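Local coordinates for protein cytochrome P450 reductase (PDB 5OGX) that shuttles electrons from NADH, by way of FAD and a [2Fe-2S] cluster, to the P450 subunit GcoA, which O-demethylates guaiacol and related lignin-derived aromatics, at residues V7-R12 against G29-P34; C45-L50 against V87-D92; Q20-A25 against C77-L82; M33-N38 against G192-F197; A25-G30 against H98-L103. All blocks are in the same frame, centred on the assembly; numbering follows the deposited sequence.

Contacts 1, 2 and 3 belong to the 2Fe-2S domain, whereas contacts 4 and 5 join it to the FAD-binding part. Contacts 1 and 2 meet on neighbouring strands 5-9 and 85-88, with centres about 9 Å apart and Ser-8 O 2.9 Å from Val-87 N, a probable hydrogen bond. Contacts 2, 3 and 4 each supply a cysteine to the cluster: Cys-45 and Cys-77 on one iron, Cys-37 on the other. Met-33 and Pro-34, common to contacts 1 and 4, bind sodium. Contacts 4 and 5, about 11 Å apart between centres, reach adjacent strands 187-194 and 101-114; the side chain of Ser-36 in contact 4 lies about 6 Å from FAD.

Contact 1 (V7-R12 against G29-P34); sequences VSVGGR and GGVWMP. With NA (sodium ion), chain D.
At the edge of the core of the 2Fe-2S domain, beside a bound sodium ion, the end of strand 5-9 meets the loop after helix 22-28 through Val-9, Arg-12, Val-31 and Met-33. Val-9 uses a single methyl for two neighbours, CG1 lying 4.0 Å from Val-31 CG1 and the same distance from Met-33 CE. The two valines run past each other in opposite senses, leaving the other methyl of Val-31 for Arg-12: Val-31 CG2 stands over the centre of one guanidinium face, 3.5 Å from Arg-12 CZ. Bends at chi2 and chi3 fold the arginine chain over that methyl. Arg-12 NH2 comes within 3.4 Å of Gly-30 O, at an angle too poor for a hydrogen bond, while NE makes a weak one to Gly-94 O.

The domain has the beta-grasp fold of plant-type ferredoxins, and a tight turn and a helix C-cap shape this corner of it. A type I' turn from Val-9 to Arg-12 joins strands 5-9 and 12-16 into a hairpin, and a Schellman motif with Gly-30 as C-prime residue ends the helix. Beyond that motif, Met-33 divides its thioether between two surroundings. Its SD is 2.8 Å from sodium, which Pro-34 O also binds at 3.0 Å, whereas a bend at chi3 (43°) brings CE against Val-9 CG1. Leu-23 and Phe-26 of helix 22-28 also touch this methionine.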
# COMPACT_ATOMS: atom_id res chain seq x y z
N VAL A 7 3.87 1.79 -26.42
CA VAL A 7 3.04 2.65 -25.58
C VAL A 7 3.94 3.67 -24.89
O VAL A 7 5.04 3.34 -24.43
CB VAL A 7 2.22 1.82 -24.56
CG1 VAL A 7 1.33 0.82 -25.32
CG2 VAL A 7 3.13 1.08 -23.60
N SER A 8 3.47 4.91 -24.82
CA SER A 8 4.33 5.98 -24.34
C SER A 8 3.57 6.87 -23.37
O SER A 8 2.37 7.08 -23.50
CB SER A 8 4.85 6.84 -25.50
OG SER A 8 3.79 7.50 -26.14
N VAL A 9 4.31 7.39 -22.39
CA VAL A 9 3.81 8.41 -21.48
C VAL A 9 4.98 9.32 -21.11
O VAL A 9 6.09 8.85 -20.87
CB VAL A 9 3.17 7.81 -20.21
CG1 VAL A 9 4.20 7.03 -19.36
CG2 VAL A 9 2.55 8.91 -19.36
N GLY A 10 4.73 10.63 -21.09
CA GLY A 10 5.76 11.57 -20.67
C GLY A 10 7.04 11.51 -21.47
O GLY A 10 8.12 11.74 -20.91
N GLY A 11 6.96 11.21 -22.76
CA GLY A 11 8.15 11.10 -23.58
C GLY A 11 8.89 9.79 -23.48
O GLY A 11 9.92 9.62 -24.16
N ARG A 12 8.41 8.85 -22.67
CA ARG A 12 9.07 7.57 -22.45
C ARG A 12 8.26 6.46 -23.11
O ARG A 12 7.05 6.34 -22.89
CB ARG A 12 9.21 7.29 -20.95
CG ARG A 12 10.28 8.12 -20.24
CD ARG A 12 11.57 7.31 -20.05
NE ARG A 12 11.74 6.84 -18.67
CZ ARG A 12 12.38 5.73 -18.33
NH1 ARG A 12 12.93 4.95 -19.25
NH2 ARG A 12 12.48 5.39 -17.05
N GLY A 29 9.16 -1.65 -17.11
CA GLY A 29 10.21 -0.86 -17.72
C GLY A 29 10.82 0.20 -16.84
O GLY A 29 11.63 1.00 -17.33
N GLY A 30 10.46 0.25 -15.56
CA GLY A 30 10.96 1.28 -14.67
C GLY A 30 10.41 2.66 -14.94
O GLY A 30 11.03 3.65 -14.56
N VAL A 31 9.26 2.75 -15.62
CA VAL A 31 8.64 4.02 -16.00
C VAL A 31 7.44 4.20 -15.09
O VAL A 31 6.50 3.40 -15.13
CB VAL A 31 8.20 4.02 -17.47
CG1 VAL A 31 7.40 5.29 -17.78
CG2 VAL A 31 9.40 3.86 -18.40
N TRP A 32 7.47 5.24 -14.26
CA TRP A 32 6.46 5.38 -13.22
C TRP A 32 5.18 6.01 -13.75
O TRP A 32 5.20 6.93 -14.57
CB TRP A 32 6.98 6.24 -12.06
CG TRP A 32 5.92 6.38 -10.99
CD1 TRP A 32 5.55 5.43 -10.08
CD2 TRP A 32 5.10 7.51 -10.76
NE1 TRP A 32 4.54 5.92 -9.27
CE2 TRP A 32 4.25 7.21 -9.67
CE3 TRP A 32 5.00 8.78 -11.36
CZ2 TRP A 32 3.30 8.11 -9.18
CZ3 TRP A 32 4.07 9.68 -10.87
CH2 TRP A 32 3.23 9.34 -9.78
N MET A 33 4.07 5.53 -13.23
CA MET A 33 2.83 6.29 -13.26
C MET A 33 2.02 5.89 -12.04
O MET A 33 2.25 4.82 -11.46
CB MET A 33 2.05 6.04 -14.55
CG MET A 33 1.75 4.57 -14.76
SD MET A 33 0.52 4.36 -16.07
CE MET A 33 1.11 5.53 -17.31
N PRO A 34 1.08 6.73 -11.61
CA PRO A 34 0.39 6.47 -10.34
C PRO A 34 -0.36 5.15 -10.35
O PRO A 34 -0.94 4.75 -11.36
CB PRO A 34 -0.58 7.65 -10.19
CG PRO A 34 -0.13 8.68 -11.17
CD PRO A 34 0.72 8.03 -12.20
NA NA D . -1.31 5.44 -14.22

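Contact 2 (C45-L50 against V87-D92); sequences CKLQVL and VRSTAD. Unlike the reference sequence in segment 87-92: Ala-91 (reference Ser), Asp-92 (reference Glu). With FES (Fe2/s2 (inorganic) cluster), chain C.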
# COMPACT_ATOMS: atom_id res chain seq x y z
N CYS A 45 -4.79 5.31 -11.34
CA CYS A 45 -4.04 5.12 -12.57
C CYS A 45 -4.78 5.63 -13.81
O CYS A 45 -4.41 5.28 -14.93
CB CYS A 45 -3.70 3.64 -12.77
SG CYS A 45 -5.18 2.70 -13.22
N LYS A 46 -5.81 6.45 -13.62
CA LYS A 46 -6.59 6.94 -14.74
C LYS A 46 -5.69 7.72 -15.70
O LYS A 46 -4.80 8.47 -15.28
CB LYS A 46 -7.73 7.81 -14.23
CG LYS A 46 -8.86 8.02 -15.23
CD LYS A 46 -10.08 8.61 -14.55
CE LYS A 46 -10.93 7.54 -13.90
NZ LYS A 46 -12.08 8.13 -13.14
N LEU A 47 -5.93 7.54 -16.99
CA LEU A 47 -5.11 8.07 -18.06
C LEU A 47 -6.03 8.69 -19.10
O LEU A 47 -7.17 8.27 -19.25
CB LEU A 47 -4.31 6.98 -18.79
CG LEU A 47 -3.30 6.06 -18.12
CD1 LEU A 47 -2.90 4.98 -19.08
CD2 LEU A 47 -2.12 6.89 -17.74
N GLN A 48 -5.51 9.66 -19.85
CA GLN A 48 -6.14 10.07 -21.10
C GLN A 48 -5.42 9.37 -22.25
O GLN A 48 -4.19 9.45 -22.36
CB GLN A 48 -6.11 11.59 -21.32
CG GLN A 48 -6.72 11.99 -22.68
CD GLN A 48 -6.45 13.44 -23.09
OE1 GLN A 48 -5.65 14.13 -22.47
NE2 GLN A 48 -7.12 13.89 -24.14
N VAL A 49 -6.18 8.69 -23.10
CA VAL A 49 -5.62 8.11 -24.31
C VAL A 49 -5.53 9.22 -25.35
O VAL A 49 -6.56 9.74 -25.79
CB VAL A 49 -6.46 6.94 -24.82
CG1 VAL A 49 -5.90 6.43 -26.13
CG2 VAL A 49 -6.48 5.83 -23.77
N LEU A 50 -4.32 9.60 -25.74
CA LEU A 50 -4.12 10.69 -26.69
C LEU A 50 -4.18 10.22 -28.14
O LEU A 50 -4.69 10.94 -29.00
CB LEU A 50 -2.78 11.38 -26.44
CG LEU A 50 -2.60 11.96 -25.03
CD1 LEU A 50 -1.14 12.27 -24.72
CD2 LEU A 50 -3.45 13.22 -24.89
N VAL A 87 -0.35 8.02 -24.12
CA VAL A 87 -1.25 8.34 -23.02
C VAL A 87 -0.72 9.52 -22.22
O VAL A 87 0.45 9.88 -22.28
CB VAL A 87 -1.49 7.14 -22.09
CG1 VAL A 87 -2.03 5.95 -22.88
CG2 VAL A 87 -0.21 6.77 -21.35
N ARG A 88 -1.63 10.15 -21.48
CA ARG A 88 -1.28 11.22 -20.56
C ARG A 88 -1.73 10.81 -19.18
O ARG A 88 -2.90 10.47 -18.97
CB ARG A 88 -1.94 12.55 -20.95
CG ARG A 88 -1.60 13.65 -19.92
CD ARG A 88 -2.27 14.96 -20.26
NE ARG A 88 -3.73 14.88 -20.26
CZ ARG A 88 -4.48 14.81 -19.17
NH1 ARG A 88 -3.93 14.81 -17.96
NH2 ARG A 88 -5.80 14.75 -19.30
N SER A 89 -0.79 10.84 -18.24
CA SER A 89 -1.07 10.56 -16.85
C SER A 89 -0.89 11.86 -16.09
O SER A 89 -1.27 12.92 -16.59
CB SER A 89 -0.15 9.44 -16.33
OG SER A 89 -0.34 9.16 -14.95
N THR A 90 -0.33 11.82 -14.89
CA THR A 90 -0.05 13.06 -14.18
C THR A 90 1.25 13.68 -14.68
O THR A 90 2.02 13.07 -15.41
CB THR A 90 0.08 12.79 -12.68
OG1 THR A 90 1.14 11.86 -12.51
CG2 THR A 90 -1.20 12.20 -12.11
N ALA A 91 1.51 14.91 -14.23
CA ALA A 91 2.68 15.65 -14.69
C ALA A 91 3.97 14.89 -14.43
O ALA A 91 4.90 14.93 -15.25
CB ALA A 91 2.74 17.02 -14.00
N ASP A 92 4.06 14.19 -13.30
CA ASP A 92 5.28 13.49 -12.93
C ASP A 92 5.40 12.11 -13.56
O ASP A 92 6.45 11.49 -13.43
CB ASP A 92 5.37 13.34 -11.41
CG ASP A 92 5.70 14.64 -10.71
OD1 ASP A 92 5.99 15.63 -11.41
OD2 ASP A 92 5.65 14.67 -9.47
FE1 FES C . -5.94 1.25 -8.88
FE2 FES C . -5.62 1.13 -11.47
S1 FES C . -7.48 1.53 -10.44
S2 FES C . -4.03 1.05 -9.96
O HOH W 1 -2.54 8.28 -14.22
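Gln-48 OE1 is gripped side-on by two nitrogens of Arg-88. The NE bond, 3.0 Å from Arg-88 NE to Gln-48 OE1, lies in the plane of the amide carbonyl, while Arg-88 NH2 reaches the same oxygen at 3.2 Å from above that plane. Both bonds stay near the guanidinium plane, which is turned 69° from the amide. An extended glutamine and an arginine bent at chi3 (61°) bring the two groups together. A leucine in place of Gln-48 would probably leave Arg-88 NE and NH2 without this acceptor and the guanidinium freer to turn.

In the backbone the same two residues form an antiparallel hydrogen-bonded pair, with Gln-48 N 2.9 Å from Arg-88 O and Arg-88 N 2.8 Å from Gln-48 O. Val-49 and Val-87 make the next, non-hydrogen-bonded pair. On the opposite face from Gln-48 and Arg-88, Leu-47 CD1 packs 3.9 Å from Val-87 CG2, and Leu-47 CD2 rests 3.5 Å from Ser-89 CB. Leu-22 of helix 22-28 touches both Leu-47 and Val-87. Just before this strand, Cys-45 SG binds a cluster iron. Being neutral, Gln-48 can orient the guanidinium of exposed Arg-88 but would probably not neutralise its charge.

Contact 3 (Q20-A25 against C77-L82); sequences QTLLEA and CQARPL. With FES (Fe2/s2 (inorganic) cluster), chain C.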
# COMPACT_ATOMS: atom_id res chain seq x y z
N GLN A 20 -0.91 -7.69 -22.17
CA GLN A 20 -0.33 -7.02 -21.01
C GLN A 20 -0.96 -5.65 -20.82
O GLN A 20 -1.29 -4.96 -21.80
CB GLN A 20 1.18 -6.90 -21.21
CG GLN A 20 1.96 -6.24 -20.11
CD GLN A 20 3.45 -6.31 -20.36
OE1 GLN A 20 3.91 -6.17 -21.50
NE2 GLN A 20 4.21 -6.56 -19.32
N THR A 21 -1.13 -5.24 -19.56
CA THR A 21 -1.73 -3.95 -19.29
C THR A 21 -0.71 -2.82 -19.41
O THR A 21 0.50 -3.02 -19.26
CB THR A 21 -2.36 -3.91 -17.90
OG1 THR A 21 -1.33 -4.03 -16.92
CG2 THR A 21 -3.36 -5.04 -17.74
N LEU A 22 -1.22 -1.61 -19.69
CA LEU A 22 -0.35 -0.44 -19.77
C LEU A 22 0.45 -0.27 -18.49
O LEU A 22 1.67 -0.05 -18.52
CB LEU A 22 -1.18 0.81 -20.04
CG LEU A 22 -1.93 0.88 -21.37
CD1 LEU A 22 -2.61 2.24 -21.56
CD2 LEU A 22 -0.97 0.58 -22.49
N LEU A 23 -0.22 -0.33 -17.33
CA LEU A 23 0.49 -0.13 -16.08
C LEU A 23 1.65 -1.10 -15.93
O LEU A 23 2.77 -0.71 -15.59
CB LEU A 23 -0.46 -0.25 -14.89
CG LEU A 23 0.26 -0.04 -13.54
CD1 LEU A 23 0.84 1.38 -13.41
CD2 LEU A 23 -0.69 -0.35 -12.40
N GLU A 24 1.41 -2.39 -16.19
CA GLU A 24 2.46 -3.37 -15.96
C GLU A 24 3.60 -3.21 -16.95
O GLU A 24 4.77 -3.37 -16.58
CB GLU A 24 1.89 -4.78 -15.99
CG GLU A 24 1.01 -5.00 -14.78
CD GLU A 24 0.82 -6.44 -14.42
OE1 GLU A 24 1.06 -7.31 -15.29
OE2 GLU A 24 0.40 -6.69 -13.27
N ALA A 25 3.29 -2.84 -18.19
CA ALA A 25 4.34 -2.58 -19.16
C ALA A 25 5.22 -1.41 -18.71
O ALA A 25 6.46 -1.50 -18.77
CB ALA A 25 3.74 -2.30 -20.54
N CYS A 77 -4.23 0.13 -15.24
CA CYS A 77 -4.11 -1.25 -14.77
C CYS A 77 -5.14 -2.18 -15.40
O CYS A 77 -5.04 -3.40 -15.22
CB CYS A 77 -4.25 -1.34 -13.25
SG CYS A 77 -5.92 -0.92 -12.69
N GLN A 78 -6.11 -1.65 -16.15
CA GLN A 78 -7.08 -2.50 -16.83
C GLN A 78 -6.94 -2.45 -18.34
O GLN A 78 -7.37 -3.39 -19.01
CB GLN A 78 -8.50 -2.09 -16.42
CG GLN A 78 -8.69 -2.11 -14.93
CD GLN A 78 -8.61 -3.52 -14.40
OE1 GLN A 78 -9.26 -4.42 -14.94
NE2 GLN A 78 -7.80 -3.74 -13.38
N ALA A 79 -6.32 -1.41 -18.87
CA ALA A 79 -6.32 -1.18 -20.31
C ALA A 79 -5.20 -1.98 -20.98
O ALA A 79 -4.05 -1.96 -20.53
CB ALA A 79 -6.15 0.31 -20.61
N ARG A 80 -5.55 -2.68 -22.06
CA ARG A 80 -4.55 -3.32 -22.89
C ARG A 80 -4.58 -2.71 -24.29
O ARG A 80 -5.66 -2.45 -24.82
CB ARG A 80 -4.77 -4.84 -22.99
CG ARG A 80 -4.72 -5.53 -21.63
CD ARG A 80 -5.07 -7.02 -21.72
NE ARG A 80 -4.82 -7.68 -20.44
CZ ARG A 80 -5.65 -7.64 -19.40
NH1 ARG A 80 -6.79 -6.97 -19.50
NH2 ARG A 80 -5.33 -8.25 -18.27
N PRO A 81 -3.42 -2.46 -24.88
CA PRO A 81 -3.38 -1.75 -26.16
C PRO A 81 -3.87 -2.63 -27.29
O PRO A 81 -3.62 -3.84 -27.31
CB PRO A 81 -1.90 -1.40 -26.33
CG PRO A 81 -1.18 -2.49 -25.56
CD PRO A 81 -2.07 -2.78 -24.38
N LEU A 82 -4.57 -2.01 -28.24
CA LEU A 82 -4.93 -2.65 -29.50
C LEU A 82 -4.17 -2.04 -30.67
O LEU A 82 -4.37 -2.46 -31.82
CB LEU A 82 -6.44 -2.55 -29.73
CG LEU A 82 -7.31 -3.07 -28.59
CD1 LEU A 82 -8.74 -2.57 -28.73
CD2 LEU A 82 -7.27 -4.58 -28.53
FE1 FES C . -5.94 1.25 -8.88
FE2 FES C . -5.62 1.13 -11.47
S1 FES C . -7.48 1.53 -10.44
S2 FES C . -4.03 1.05 -9.96
O HOH W 2 -2.48 -4.59 -14.53
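Leu-23 and Cys-77 form the close-packed, buried part of this contact, whereas partly exposed Arg-80 closes over Thr-21 at its looser side. Leu-23 CD2 lies 3.8 Å from Cys-77 CB, whose SG binds an iron of the cluster at 2.4 Å from FE2. Next to them Leu-22 sends its two methyls to different partners, CD1 lying 4.1 Å from Ala-79 CB and CD2 4.0 Å from Pro-81 CD. Its backbone is held too: Leu-22 N donates to Ala-79 O at 3.0 Å, nearly in line with the carbonyl bond.

Thr-21 is the N-cap of helix 22-28, and with chi1 at 66° its OG1 is placed to accept from Glu-24 N. The same hydroxyl donates to a water, which in turn donates to Cys-77 O, so cap and cluster ligand share a hydrated link. A valine at Thr-21 would probably leave Glu-24 N without its capping acceptor and break the water bridge to Cys-77.

On the looser side, Thr-21 CG2 sits over the centre of one guanidinium face, 3.8 Å from Arg-80 CZ. The extended arginine lays its CG 3.5 Å from Gln-20 O, and its NE is hydrogen-bonded to Gly-19 O.

Contact 4 (M33-N38 against G192-F197); sequences MPNSCN and GPLGDF. With NA (sodium ion), chain D; FES (Fe2/s2 (inorganic) cluster), chain C.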
# COMPACT_ATOMS: atom_id res chain seq x y z
N MET A 33 4.07 5.53 -13.23
CA MET A 33 2.83 6.29 -13.26
C MET A 33 2.02 5.89 -12.04
O MET A 33 2.25 4.82 -11.46
CB MET A 33 2.05 6.04 -14.55
CG MET A 33 1.75 4.57 -14.76
SD MET A 33 0.52 4.36 -16.07
CE MET A 33 1.11 5.53 -17.31
N PRO A 34 1.08 6.73 -11.61
CA PRO A 34 0.39 6.47 -10.34
C PRO A 34 -0.36 5.15 -10.35
O PRO A 34 -0.94 4.75 -11.36
CB PRO A 34 -0.58 7.65 -10.19
CG PRO A 34 -0.13 8.68 -11.17
CD PRO A 34 0.72 8.03 -12.20
N ASN A 35 -0.32 4.47 -9.22
CA ASN A 35 -0.95 3.21 -9.06
C ASN A 35 -1.13 2.88 -7.58
O ASN A 35 -0.27 3.15 -6.84
CB ASN A 35 -0.16 2.13 -9.77
CG ASN A 35 1.16 1.85 -9.14
OD1 ASN A 35 1.30 0.93 -8.41
ND2 ASN A 35 2.12 2.62 -9.49
N SER A 36 -2.27 2.31 -7.22
CA SER A 36 -2.48 2.05 -5.79
C SER A 36 -3.32 0.81 -5.53
O SER A 36 -3.83 0.67 -4.41
CB SER A 36 -3.22 3.21 -5.10
OG SER A 36 -2.37 4.30 -4.76
N CYS A 37 -3.51 -0.08 -6.52
CA CYS A 37 -4.28 -1.31 -6.29
C CYS A 37 -4.07 -2.35 -7.38
O CYS A 37 -4.20 -3.56 -7.11
CB CYS A 37 -5.78 -1.00 -6.14
SG CYS A 37 -6.66 -0.73 -7.71
N ASN A 38 -3.78 -1.91 -8.61
CA ASN A 38 -3.61 -2.80 -9.77
C ASN A 38 -4.82 -3.72 -9.96
O ASN A 38 -4.70 -4.82 -10.51
CB ASN A 38 -2.32 -3.63 -9.67
CG ASN A 38 -1.85 -4.15 -11.03
OD1 ASN A 38 -2.10 -3.53 -12.07
ND2 ASN A 38 -1.20 -5.31 -11.03
N GLY A 192 6.54 -7.54 -7.60
CA GLY A 192 6.60 -6.28 -6.91
C GLY A 192 7.83 -5.50 -7.31
O GLY A 192 8.65 -5.97 -8.11
N PRO A 193 7.99 -4.29 -6.76
CA PRO A 193 7.03 -3.64 -5.88
C PRO A 193 5.96 -2.90 -6.67
O PRO A 193 6.15 -2.59 -7.85
CB PRO A 193 7.89 -2.64 -5.12
CG PRO A 193 8.87 -2.17 -6.19
CD PRO A 193 9.13 -3.41 -7.08
N LEU A 194 4.85 -2.59 -6.00
CA LEU A 194 3.78 -1.77 -6.54
C LEU A 194 3.42 -0.71 -5.52
O LEU A 194 3.74 -0.84 -4.33
CB LEU A 194 2.54 -2.61 -6.88
CG LEU A 194 2.78 -3.64 -7.99
CD1 LEU A 194 1.94 -4.88 -7.73
CD2 LEU A 194 2.43 -3.04 -9.34
N GLY A 195 2.71 0.32 -5.96
CA GLY A 195 2.07 1.23 -5.03
C GLY A 195 2.80 2.56 -4.87
O GLY A 195 4.00 2.69 -5.15
N ASP A 196 2.05 3.56 -4.39
CA ASP A 196 2.52 4.92 -4.21
C ASP A 196 2.52 5.37 -2.75
O ASP A 196 2.74 6.56 -2.47
CB ASP A 196 1.64 5.90 -5.00
CG ASP A 196 1.88 5.82 -6.46
OD1 ASP A 196 2.99 5.39 -6.85
OD2 ASP A 196 0.94 6.21 -7.21
N PHE A 197 2.26 4.48 -1.81
CA PHE A 197 2.11 4.85 -0.40
C PHE A 197 3.49 4.86 0.26
O PHE A 197 3.84 3.97 1.03
CB PHE A 197 1.16 3.87 0.28
CG PHE A 197 0.72 4.28 1.68
CD1 PHE A 197 0.01 5.45 1.90
CD2 PHE A 197 0.93 3.41 2.73
CE1 PHE A 197 -0.44 5.78 3.19
CE2 PHE A 197 0.50 3.73 4.02
CZ PHE A 197 -0.19 4.92 4.25
NA NA D . -1.31 5.44 -14.22
FE1 FES C . -5.94 1.25 -8.88
FE2 FES C . -5.62 1.13 -11.47
S1 FES C . -7.48 1.53 -10.44
S2 FES C . -4.03 1.05 -9.96
O HOH W 3 4.74 2.90 -7.90
O HOH W 4 -1.65 6.36 -6.55
O HOH W 5 -0.59 3.30 -3.31
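The irregular loop 33-38 passes the end of strand 187-194 and the residues after it, closest at Ser-36 and Gly-195, whose CA atoms are 4.7 Å apart. Asn-35 and Asp-196 bind the backbones together in complementary fashion. Asp-196 OD2 accepts from Asn-35 N at 2.9 Å, met from above the carboxylate plane, and Asn-35 OD1 accepts from Gly-195 N, also at 2.9 Å, with the donor tilted from the carbonyl plane. With chi1 at 68°, Asn-35 also aims ND2 back along its own segment, 3.0 Å from Met-33 O, a bond lying in the amide plane. The buried amide is thus fixed at both ends, and a water that accepts from ND2 and donates to Gly-195 O adds a further tie. The amide plane of Asn-35 is turned 61° from the Asp-196 carboxylate.

Asp-196 has other partners. OD1 accepts from Trp-32 NE1, while a second water donates to OD2 at 2.7 Å and is hydrogen-bonded to Ser-36 OG. OD2 also sits against Pro-34 CA, at 3.2 Å.

On the cluster side, Cys-37 SG binds iron FE1 at 2.4 Å, and Asn-38 N is 3.3 Å from the bridging sulfide S2. Ser-36 touches the FAD, and Cys-37 O accepts from Gln-148 NE2. The whole is the cluster-binding loop of a plant-type ferredoxin domain docked on the FAD-binding barrel of a ferredoxin-NADP reductase-like module, an arrangement that places the cluster beside the flavin.

Contact 5 (A25-G30 against H98-L103); sequences AFLRGG and HPLRDL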
# COMPACT_ATOMS: atom_id res chain seq x y z
N ALA A 25 3.29 -2.84 -18.19
CA ALA A 25 4.34 -2.58 -19.16
C ALA A 25 5.22 -1.41 -18.71
O ALA A 25 6.46 -1.50 -18.77
CB ALA A 25 3.74 -2.30 -20.54
N PHE A 26 4.61 -0.31 -18.24
CA PHE A 26 5.40 0.83 -17.80
C PHE A 26 6.23 0.48 -16.56
O PHE A 26 7.44 0.69 -16.55
CB PHE A 26 4.50 2.05 -17.51
CG PHE A 26 3.98 2.73 -18.77
CD1 PHE A 26 4.86 3.19 -19.74
CD2 PHE A 26 2.62 2.90 -18.97
CE1 PHE A 26 4.40 3.79 -20.91
CE2 PHE A 26 2.15 3.51 -20.14
CZ PHE A 26 3.04 3.96 -21.10
N LEU A 27 5.60 -0.08 -15.52
CA LEU A 27 6.38 -0.32 -14.31
C LEU A 27 7.46 -1.38 -14.53
O LEU A 27 8.55 -1.29 -13.94
CB LEU A 27 5.48 -0.74 -13.14
CG LEU A 27 4.42 0.25 -12.68
CD1 LEU A 27 3.60 -0.37 -11.52
CD2 LEU A 27 5.02 1.58 -12.25
N ARG A 28 7.19 -2.39 -15.35
CA ARG A 28 8.24 -3.37 -15.64
C ARG A 28 9.41 -2.72 -16.38
O ARG A 28 10.55 -3.19 -16.26
CB ARG A 28 7.66 -4.53 -16.45
CG ARG A 28 6.80 -5.47 -15.62
CD ARG A 28 6.43 -6.70 -16.41
NE ARG A 28 5.65 -7.65 -15.63
CZ ARG A 28 6.17 -8.63 -14.89
NH1 ARG A 28 7.48 -8.79 -14.83
NH2 ARG A 28 5.37 -9.46 -14.23
N GLY A 29 9.16 -1.65 -17.11
CA GLY A 29 10.21 -0.86 -17.72
C GLY A 29 10.82 0.20 -16.84
O GLY A 29 11.63 1.00 -17.33
N GLY A 30 10.46 0.25 -15.56
CA GLY A 30 10.96 1.28 -14.67
C GLY A 30 10.41 2.66 -14.94
O GLY A 30 11.03 3.65 -14.56
N HIS A 98 11.47 2.07 -9.28
CA HIS A 98 11.94 0.70 -9.12
C HIS A 98 11.17 -0.21 -10.07
O HIS A 98 9.93 -0.16 -10.08
CB HIS A 98 11.75 0.24 -7.68
CG HIS A 98 12.35 1.16 -6.67
ND1 HIS A 98 13.70 1.41 -6.62
CD2 HIS A 98 11.79 1.90 -5.69
CE1 HIS A 98 13.95 2.27 -5.64
NE2 HIS A 98 12.81 2.58 -5.06
N PRO A 99 11.84 -1.05 -10.84
CA PRO A 99 11.12 -1.88 -11.81
C PRO A 99 10.23 -2.92 -11.13
O PRO A 99 10.63 -3.58 -10.17
CB PRO A 99 12.24 -2.55 -12.60
CG PRO A 99 13.38 -2.63 -11.60
CD PRO A 99 13.27 -1.36 -10.78
N LEU A 100 9.02 -3.06 -11.65
CA LEU A 100 8.17 -4.17 -11.27
C LEU A 100 8.77 -5.46 -11.81
O LEU A 100 9.10 -5.54 -12.99
CB LEU A 100 6.76 -3.96 -11.85
CG LEU A 100 5.73 -5.07 -11.68
CD1 LEU A 100 5.44 -5.29 -10.20
CD2 LEU A 100 4.45 -4.69 -12.42
N ARG A 101 8.91 -6.48 -10.96
CA ARG A 101 9.53 -7.70 -11.47
C ARG A 101 8.96 -8.94 -10.80
O ARG A 101 8.32 -8.87 -9.75
CB ARG A 101 11.05 -7.65 -11.33
CG ARG A 101 11.60 -7.67 -9.92
CD ARG A 101 13.14 -7.62 -9.95
NE ARG A 101 13.73 -7.76 -8.62
CZ ARG A 101 13.85 -8.92 -7.98
NH1 ARG A 101 13.44 -10.05 -8.54
NH2 ARG A 101 14.39 -8.95 -6.76
N ASP A 102 9.20 -10.08 -11.44
CA ASP A 102 8.77 -11.37 -10.89
C ASP A 102 9.77 -11.84 -9.84
O ASP A 102 10.98 -11.81 -10.07
CB ASP A 102 8.65 -12.40 -12.00
CG ASP A 102 7.76 -11.93 -13.13
OD1 ASP A 102 6.55 -11.79 -12.89
OD2 ASP A 102 8.28 -11.69 -14.24
N LEU A 103 9.25 -12.27 -8.70
CA LEU A 103 10.10 -12.63 -7.57
C LEU A 103 10.25 -14.13 -7.47
O LEU A 103 9.33 -14.89 -7.78
CB LEU A 103 9.51 -12.10 -6.25
CG LEU A 103 9.10 -10.63 -6.26
CD1 LEU A 103 8.54 -10.22 -4.90
CD2 LEU A 103 10.30 -9.76 -6.65
O HOH W 6 11.06 -5.52 -14.78
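The guanidinium of Arg-28 presents its edge to the carboxylate of Asp-102, and the two planes are inclined by 37°. NH1 and NH2 form an end-on, two-pronged salt bridge. The straighter prong runs 2.9 Å from Arg-28 NH2 to Asp-102 OD1 on the syn side but well out of the carboxylate plane, its N-H...O angle 170°. Arg-28 NH1 meets Asp-102 OD2 at 3.1 Å from above that plane. The Arg-101 guanidinium has Leu-103 CD2 over one face near the rim and donates through NH2 to Pro-127 O.

An extended chain carries the Arg-28 charge past Leu-100, with Arg-28 CG 4.0 Å from Leu-100 CD2. Leu-100 CB also lies 3.7 Å from Leu-27 CB, and both leucines reach Leu-194 of strand 187-194. Leu-27 O has two backbone donors: Leu-100 N at 2.9 Å and Gly-30 N approach from opposite faces of its carbonyl plane. One water donates to Arg-28 O and Leu-100 O, linking the two backbones. The Gly-30 N bond belongs to the Schellman motif ending helix 22-28. Through the Leu-100 N bond and the salt bridge, this capped helix end of the 2Fe-2S domain docks on the lead-in to strand 101-114 of the FAD-binding barrel.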